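Local coordinates for transcriptional protein SWT1 (PDB 4PQZ), which is the C-terminal HEPN-like domain of a yeast nuclear RNA endonuclease that interacts with the TREX complex and RNA polymerase II and probably activates transcription, at residues 132-135 and 136-140; 141-144 and 145-149. All coordinates share one frame; numbering follows the deposited sequence.

Contact 1 (132-135 and 136-140)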
ATOM      1  N   TRP A 132      -4.172  -2.016   4.548  1.00 35.58           N
ATOM      2  CA  TRP A 132      -2.929  -1.939   3.786  1.00 50.31           C
ATOM      3  C   TRP A 132      -1.921  -3.039   4.112  1.00 46.32           C
ATOM      4  O   TRP A 132      -1.112  -3.396   3.268  1.00 44.54           O
ATOM      5  CB  TRP A 132      -2.305  -0.552   3.937  1.00 52.84           C
ATOM      6  CG  TRP A 132      -3.044   0.443   3.113  1.00 50.95           C
ATOM      7  CD1 TRP A 132      -3.808   1.490   3.557  1.00 59.18           C
ATOM      8  CD2 TRP A 132      -3.142   0.450   1.688  1.00 52.00           C
ATOM      9  NE1 TRP A 132      -4.356   2.164   2.485  1.00 53.88           N
ATOM     10  CE2 TRP A 132      -3.959   1.545   1.330  1.00 61.33           C
ATOM     11  CE3 TRP A 132      -2.610  -0.360   0.680  1.00 46.56           C
ATOM     12  CZ2 TRP A 132      -4.248   1.849   0.001  1.00 45.36           C
ATOM     13  CZ3 TRP A 132      -2.900  -0.053  -0.638  1.00 44.08           C
ATOM     14  CH2 TRP A 132      -3.714   1.042  -0.965  1.00 44.73           C
ATOM     15  N   GLU A 133      -1.991  -3.560   5.337  1.00 45.76           N
ATOM     16  CA  GLU A 133      -1.213  -4.722   5.761  1.00 52.96           C
ATOM     17  C   GLU A 133      -1.579  -5.926   4.899  1.00 49.50           C
ATOM     18  O   GLU A 133      -0.701  -6.560   4.304  1.00 49.39           O
ATOM     19  CB  GLU A 133      -1.455  -5.021   7.255  1.00 52.76           C
ATOM     20  CG  GLU A 133      -1.126  -6.446   7.664  1.00 58.14           C
ATOM     21  CD  GLU A 133      -1.251  -6.683   9.165  1.00 61.08           C
ATOM     22  OE1 GLU A 133      -1.356  -5.703   9.928  1.00 58.77           O
ATOM     23  OE2 GLU A 133      -1.244  -7.859   9.583  1.00 65.13           O
ATOM     24  N   THR A 134      -2.880  -6.219   4.835  1.00 40.16           N
ATOM     25  CA  THR A 134      -3.420  -7.302   4.016  1.00 37.30           C
ATOM     26  C   THR A 134      -3.020  -7.099   2.539  1.00 45.02           C
ATOM     27  O   THR A 134      -2.496  -8.015   1.916  1.00 42.47           O
ATOM     28  CB  THR A 134      -4.978  -7.359   4.143  1.00 48.64           C
ATOM     29  OG1 THR A 134      -5.351  -7.533   5.511  1.00 53.75           O
ATOM     30  CG2 THR A 134      -5.586  -8.502   3.312  1.00 38.00           C
ATOM     31  N   VAL A 135      -3.255  -5.890   2.011  1.00 34.98           N
ATOM     32  CA  VAL A 135      -2.964  -5.536   0.612  1.00 41.32           C
ATOM     33  C   VAL A 135      -1.468  -5.605   0.246  1.00 50.02           C
ATOM     34  O   VAL A 135      -1.100  -6.166  -0.795  1.00 37.25           O
ATOM     35  CB  VAL A 135      -3.525  -4.135   0.263  1.00 37.98           C
ATOM     36  CG1 VAL A 135      -2.960  -3.611  -1.049  1.00 34.88           C
ATOM     37  CG2 VAL A 135      -5.049  -4.170   0.218  1.00 44.97           C
ATOM     38  N   LEU A 136      -0.609  -5.041   1.096  1.00 39.29           N
ATOM     39  CA  LEU A 136       0.832  -5.127   0.876  1.00 38.12           C
ATOM     40  C   LEU A 136       1.335  -6.563   0.766  1.00 37.38           C
ATOM     41  O   LEU A 136       2.257  -6.847   0.008  1.00 50.62           O
ATOM     42  CB  LEU A 136       1.598  -4.361   1.943  1.00 38.27           C
ATOM     43  CG  LEU A 136       1.496  -2.842   1.779  1.00 45.70           C
ATOM     44  CD1 LEU A 136       2.062  -2.098   2.994  1.00 48.94           C
ATOM     45  CD2 LEU A 136       2.128  -2.376   0.470  1.00 38.37           C
ATOM     46  N   HIS A 137       0.722  -7.464   1.516  1.00 46.10           N
ATOM     47  CA  HIS A 137       0.998  -8.883   1.380  1.00 42.00           C
ATOM     48  C   HIS A 137       0.841  -9.390  -0.050  1.00 45.49           C
ATOM     49  O   HIS A 137       1.752 -10.010  -0.590  1.00 41.94           O
ATOM     50  CB  HIS A 137       0.122  -9.696   2.339  1.00 46.16           C
ATOM     51  CG  HIS A 137       0.634  -9.708   3.747  1.00 56.28           C
ATOM     52  ND1 HIS A 137      -0.156 -10.030   4.832  1.00 56.30           N
ATOM     53  CD2 HIS A 137       1.863  -9.446   4.249  1.00 59.77           C
ATOM     54  CE1 HIS A 137       0.561  -9.959   5.933  1.00 52.08           C
ATOM     55  NE2 HIS A 137       1.793  -9.598   5.609  1.00 53.92           N
ATOM     56  N   PHE A 138      -0.315  -9.129  -0.658  1.00 41.89           N
ATOM     57  CA  PHE A 138      -0.564  -9.533  -2.046  1.00 39.51           C
ATOM     58  C   PHE A 138       0.374  -8.831  -3.028  1.00 39.93           C
ATOM     59  O   PHE A 138       0.884  -9.457  -3.953  1.00 44.40           O
ATOM     60  CB  PHE A 138      -2.038  -9.308  -2.426  1.00 44.18           C
ATOM     61  CG  PHE A 138      -3.005 -10.103  -1.570  1.00 42.62           C
ATOM     62  CD1 PHE A 138      -3.027 -11.485  -1.654  1.00 32.75           C
ATOM     63  CD2 PHE A 138      -3.866  -9.466  -0.680  1.00 40.43           C
ATOM     64  CE1 PHE A 138      -3.891 -12.236  -0.851  1.00 47.45           C
ATOM     65  CE2 PHE A 138      -4.733 -10.199   0.123  1.00 52.96           C
ATOM     66  CZ  PHE A 138      -4.749 -11.591   0.038  1.00 35.12           C
ATOM     67  N   LEU A 139       0.625  -7.546  -2.793  1.00 37.34           N
ATOM     68  CA  LEU A 139       1.530  -6.769  -3.635  1.00 33.43           C
ATOM     69  C   LEU A 139       2.991  -7.204  -3.500  1.00 33.99           C
ATOM     70  O   LEU A 139       3.806  -6.887  -4.367  1.00 36.14           O
ATOM     71  CB  LEU A 139       1.406  -5.263  -3.364  1.00 43.54           C
ATOM     72  CG  LEU A 139       0.081  -4.533  -3.621  1.00 40.08           C
ATOM     73  CD1 LEU A 139       0.212  -3.085  -3.152  1.00 31.32           C
ATOM     74  CD2 LEU A 139      -0.332  -4.589  -5.074  1.00 33.71           C
ATOM     75  N   PHE A 140       3.319  -7.926  -2.423  1.00 40.69           N
ATOM     76  CA  PHE A 140       4.680  -8.466  -2.235  1.00 45.15           C
ATOM     77  C   PHE A 140       4.782  -9.940  -2.636  1.00 50.39           C
ATOM     78  O   PHE A 140       5.864 -10.526  -2.585  1.00 52.62           O
ATOM     79  CB  PHE A 140       5.146  -8.315  -0.771  1.00 39.37           C
ATOM     80  CG  PHE A 140       5.851  -7.007  -0.476  1.00 43.89           C
ATOM     81  CD1 PHE A 140       5.211  -5.792  -0.679  1.00 42.55           C
ATOM     82  CD2 PHE A 140       7.151  -6.998   0.012  1.00 44.73           C
ATOM     83  CE1 PHE A 140       5.853  -4.598  -0.410  1.00 40.90           C
ATOM     84  CE2 PHE A 140       7.804  -5.797   0.284  1.00 44.28           C
ATOM     85  CZ  PHE A 140       7.143  -4.596   0.077  1.00 43.54           C
TER

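Contact 2 (141-144 and 145-149)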
ATOM      1  N   SER A 141       3.655 -10.527  -3.043  1.00 50.19           N
ATOM      2  CA  SER A 141       3.536 -11.985  -3.146  1.00 51.69           C
ATOM      3  C   SER A 141       4.503 -12.657  -4.145  1.00 48.47           C
ATOM      4  O   SER A 141       4.699 -13.877  -4.102  1.00 47.50           O
ATOM      5  CB  SER A 141       2.088 -12.399  -3.443  1.00 44.48           C
ATOM      6  OG  SER A 141       1.725 -12.089  -4.783  1.00 47.28           O
ATOM      7  N   LYS A 142       5.106 -11.873  -5.030  1.00 47.70           N
ATOM      8  CA  LYS A 142       6.078 -12.430  -5.959  1.00 43.20           C
ATOM      9  C   LYS A 142       7.441 -11.795  -5.779  1.00 50.63           C
ATOM     10  O   LYS A 142       8.331 -11.991  -6.599  1.00 62.50           O
ATOM     11  CB  LYS A 142       5.608 -12.281  -7.410  1.00 49.91           C
ATOM     12  CG  LYS A 142       4.278 -12.982  -7.692  1.00 53.84           C
ATOM     13  CD  LYS A 142       4.006 -12.999  -9.179  1.00 71.21           C
ATOM     14  CE  LYS A 142       3.629 -14.385  -9.669  1.00 82.15           C
ATOM     15  NZ  LYS A 142       3.761 -14.465 -11.158  1.00 89.60           N
ATOM     16  N   PHE A 143       7.603 -11.037  -4.699  1.00 53.00           N
ATOM     17  CA  PHE A 143       8.896 -10.442  -4.396  1.00 54.93           C
ATOM     18  C   PHE A 143       9.837 -11.504  -3.803  1.00 50.62           C
ATOM     19  O   PHE A 143       9.459 -12.671  -3.612  1.00 37.54           O
ATOM     20  CB  PHE A 143       8.748  -9.245  -3.449  1.00 52.26           C
ATOM     21  CG  PHE A 143       8.114  -8.032  -4.083  1.00 58.48           C
ATOM     22  CD1 PHE A 143       7.688  -8.051  -5.415  1.00 61.43           C
ATOM     23  CD2 PHE A 143       7.951  -6.859  -3.348  1.00 48.49           C
ATOM     24  CE1 PHE A 143       7.088  -6.919  -5.998  1.00 56.19           C
ATOM     25  CE2 PHE A 143       7.360  -5.714  -3.932  1.00 51.49           C
ATOM     26  CZ  PHE A 143       6.922  -5.748  -5.255  1.00 40.14           C
ATOM     27  N   THR A 144      11.064 -11.109  -3.516  1.00 44.73           N
ATOM     28  CA  THR A 144      12.012 -12.059  -2.931  1.00 58.23           C
ATOM     29  C   THR A 144      11.699 -12.333  -1.452  1.00 58.38           C
ATOM     30  O   THR A 144      10.992 -11.555  -0.798  1.00 51.91           O
ATOM     31  CB  THR A 144      13.447 -11.576  -3.089  1.00 53.07           C
ATOM     32  OG1 THR A 144      13.727 -10.564  -2.114  1.00 63.92           O
ATOM     33  CG2 THR A 144      13.659 -11.012  -4.510  1.00 52.85           C
ATOM     34  N   ASN A 145      12.203 -13.454  -0.939  1.00 63.58           N
ATOM     35  CA  ASN A 145      11.992 -13.821   0.462  1.00 63.37           C
ATOM     36  C   ASN A 145      12.475 -12.704   1.390  1.00 53.38           C
ATOM     37  O   ASN A 145      11.847 -12.393   2.408  1.00 57.81           O
ATOM     38  CB  ASN A 145      12.700 -15.144   0.775  1.00 67.93           C
ATOM     39  CG  ASN A 145      12.374 -15.677   2.171  1.00 65.61           C
ATOM     40  OD1 ASN A 145      13.108 -15.427   3.133  1.00 55.83           O
ATOM     41  ND2 ASN A 145      11.270 -16.418   2.285  1.00 64.08           N
ATOM     42  N   GLU A 146      13.575 -12.080   0.992  1.00 45.82           N
ATOM     43  CA  GLU A 146      14.162 -10.944   1.699  1.00 63.56           C
ATOM     44  C   GLU A 146      13.221  -9.745   1.821  1.00 70.01           C
ATOM     45  O   GLU A 146      13.069  -9.162   2.907  1.00 54.09           O
ATOM     46  CB  GLU A 146      15.393 -10.487   0.945  1.00 66.23           C
ATOM     47  CG  GLU A 146      16.297  -9.616   1.752  1.00 86.43           C
ATOM     48  CD  GLU A 146      17.737  -9.856   1.387  1.00 99.23           C
ATOM     49  OE1 GLU A 146      18.184  -9.261   0.385  1.00108.77           O
ATOM     50  OE2 GLU A 146      18.407 -10.657   2.081  1.00 98.50           O
ATOM     51  N   GLU A 147      12.617  -9.362   0.695  1.00 61.41           N
ATOM     52  CA  GLU A 147      11.765  -8.186   0.659  1.00 54.93           C
ATOM     53  C   GLU A 147      10.516  -8.462   1.469  1.00 46.19           C
ATOM     54  O   GLU A 147      10.022  -7.581   2.173  1.00 55.41           O
ATOM     55  CB  GLU A 147      11.466  -7.738  -0.790  1.00 53.26           C
ATOM     56  CG  GLU A 147      12.701  -7.102  -1.457  1.00 44.48           C
ATOM     57  CD  GLU A 147      12.625  -7.049  -2.989  1.00 68.72           C
ATOM     58  OE1 GLU A 147      11.830  -7.807  -3.596  1.00 65.33           O
ATOM     59  OE2 GLU A 147      13.381  -6.244  -3.588  1.00 68.38           O
ATOM     60  N   LYS A 148      10.045  -9.705   1.403  1.00 43.01           N
ATOM     61  CA  LYS A 148       8.923 -10.169   2.219  1.00 40.07           C
ATOM     62  C   LYS A 148       9.168 -10.147   3.747  1.00 50.09           C
ATOM     63  O   LYS A 148       8.285  -9.721   4.495  1.00 48.50           O
ATOM     64  CB  LYS A 148       8.442 -11.546   1.736  1.00 59.73           C
ATOM     65  CG  LYS A 148       7.643 -11.503   0.422  1.00 51.24           C
ATOM     66  CD  LYS A 148       8.007 -12.630  -0.522  1.00 61.08           C
ATOM     67  CE  LYS A 148       7.008 -13.765  -0.503  1.00 49.87           C
ATOM     68  NZ  LYS A 148       7.723 -15.087  -0.653  1.00 53.37           N
ATOM     69  N   GLN A 149      10.348 -10.603   4.199  1.00 49.05           N
ATOM     70  CA  GLN A 149      10.766 -10.468   5.604  1.00 46.51           C
ATOM     71  C   GLN A 149      10.781  -8.990   6.017  1.00 52.77           C
ATOM     72  O   GLN A 149      10.263  -8.608   7.074  1.00 45.29           O
ATOM     73  CB  GLN A 149      12.168 -11.079   5.833  1.00 54.36           C
ATOM     74  CG  GLN A 149      12.269 -12.599   5.614  1.00 49.70           C
ATOM     75  CD  GLN A 149      13.647 -13.164   5.968  1.00 55.43           C
ATOM     76  OE1 GLN A 149      14.286 -12.715   6.915  1.00 54.51           O
ATOM     77  NE2 GLN A 149      14.106 -14.153   5.201  1.00 50.63           N
TER

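Contact 1 (132-135 and 136-140)
Leu139 lies one helical turn beyond Val135, and the two side chains extend together from the same flank of the helix. From Leu139, CB sits 3.7 Å from Val135 O. CG comes nearer to that oxygen and also approaches Val135 CG1. At the tip, CD1 meets Val135 CG1 at 3.8 Å, an apolar contact. Val135 turns this methyl forward because CG1 is anti to the backbone N (chi1 166°). On the next flank Thr134 CG2 touches Phe138 CE2 at 3.7 Å, and the Phe138 ring has Val135 CA at its edge. The His137 ring carries Glu133 O over one face, 3.4 Å above its plane and displaced from the ring centre. The polar tips of Glu133 and His137 are held by the next helix: Glu133 OE2 forms a salt bridge with Lys159, and His137 NE2 is hydrogen-bonded to Glu152. Backbone bonds link the same turns, with Leu136 N to Trp132 O at 2.8 Å and Leu139 N to Val135 O at 3.0 Å. Trp132 and Leu136 pack toward helix 35-62. These are mostly i to i+4 contacts, with one i to i+3, in the last turns of an alpha-helix, here helix 122-139 of the all-helical HEPN-like fold.

Contact 2 (141-144 and 145-149)
The Phe143 ring and the Glu147 carboxylate stand with their planes 64° apart, and the two side chains cross at about a right angle. Glu147 OE1 reaches the ring obliquely, 3.8 Å from Phe143 CG. It comes closer to Phe143 CB, at 3.4 Å. Elsewhere the ring meets His56 edge-to-face and the ring of Phe140 at an incline, so it packs beside helix 35-62 and against Phe140, just past residue 139. The same OE1 takes a weak hydrogen bond from Thr144 N, 3.4 Å long but nearly straight at 166°. Glu147 gets there with CG beside its backbone N and an extended chain beyond. In return, Glu147 N donates to Thr144 OG1 at 3.3 Å. The two reciprocal bonds make a capping box, with Thr144 as N-cap of helix 145-163. Thr144 OG1 sits between its own N and carbonyl carbon (chi1 78°), which turns it to the first turn of the helix. Glu146 CB also packs against this hydroxyl. Thr144 O accepts the first i to i+4 bond, from Lys148 N at 3.0 Å. The bent Lys148 chain folds back over the loop carbonyls, where CD lies 3.2 Å from Thr144 O and also close to Phe143 O. Across the first turn, Gln149 NE2 donates to Asn145 OD1 at 2.6 Å, with the oxygen in the plane of the Gln149 amide.

Overall arrangement
The chain runs from helix 35-62 through the shorter helices to helix 122-139, whose last turns hold contact 1. Contact 2 follows directly. It takes in the connecting loop and the start of helix 145-163. The contacts are in series: neither nests in nor crosses the other. Each is local, and contact 2 joins the connecting loop to the first turn of helix 145-163. The centres of contact 1 and contact 2 lie about 11 Å apart. They touch where Phe140 CE2 packs on Glu147 O at 3.4 Å and Phe140 O meets Lys148 CG. Both contacts also reach helix 35-62, Phe140 and Phe143 each touching Ala53. The hairpin of helices 122-139 and 145-163 is thus tied to that long helix.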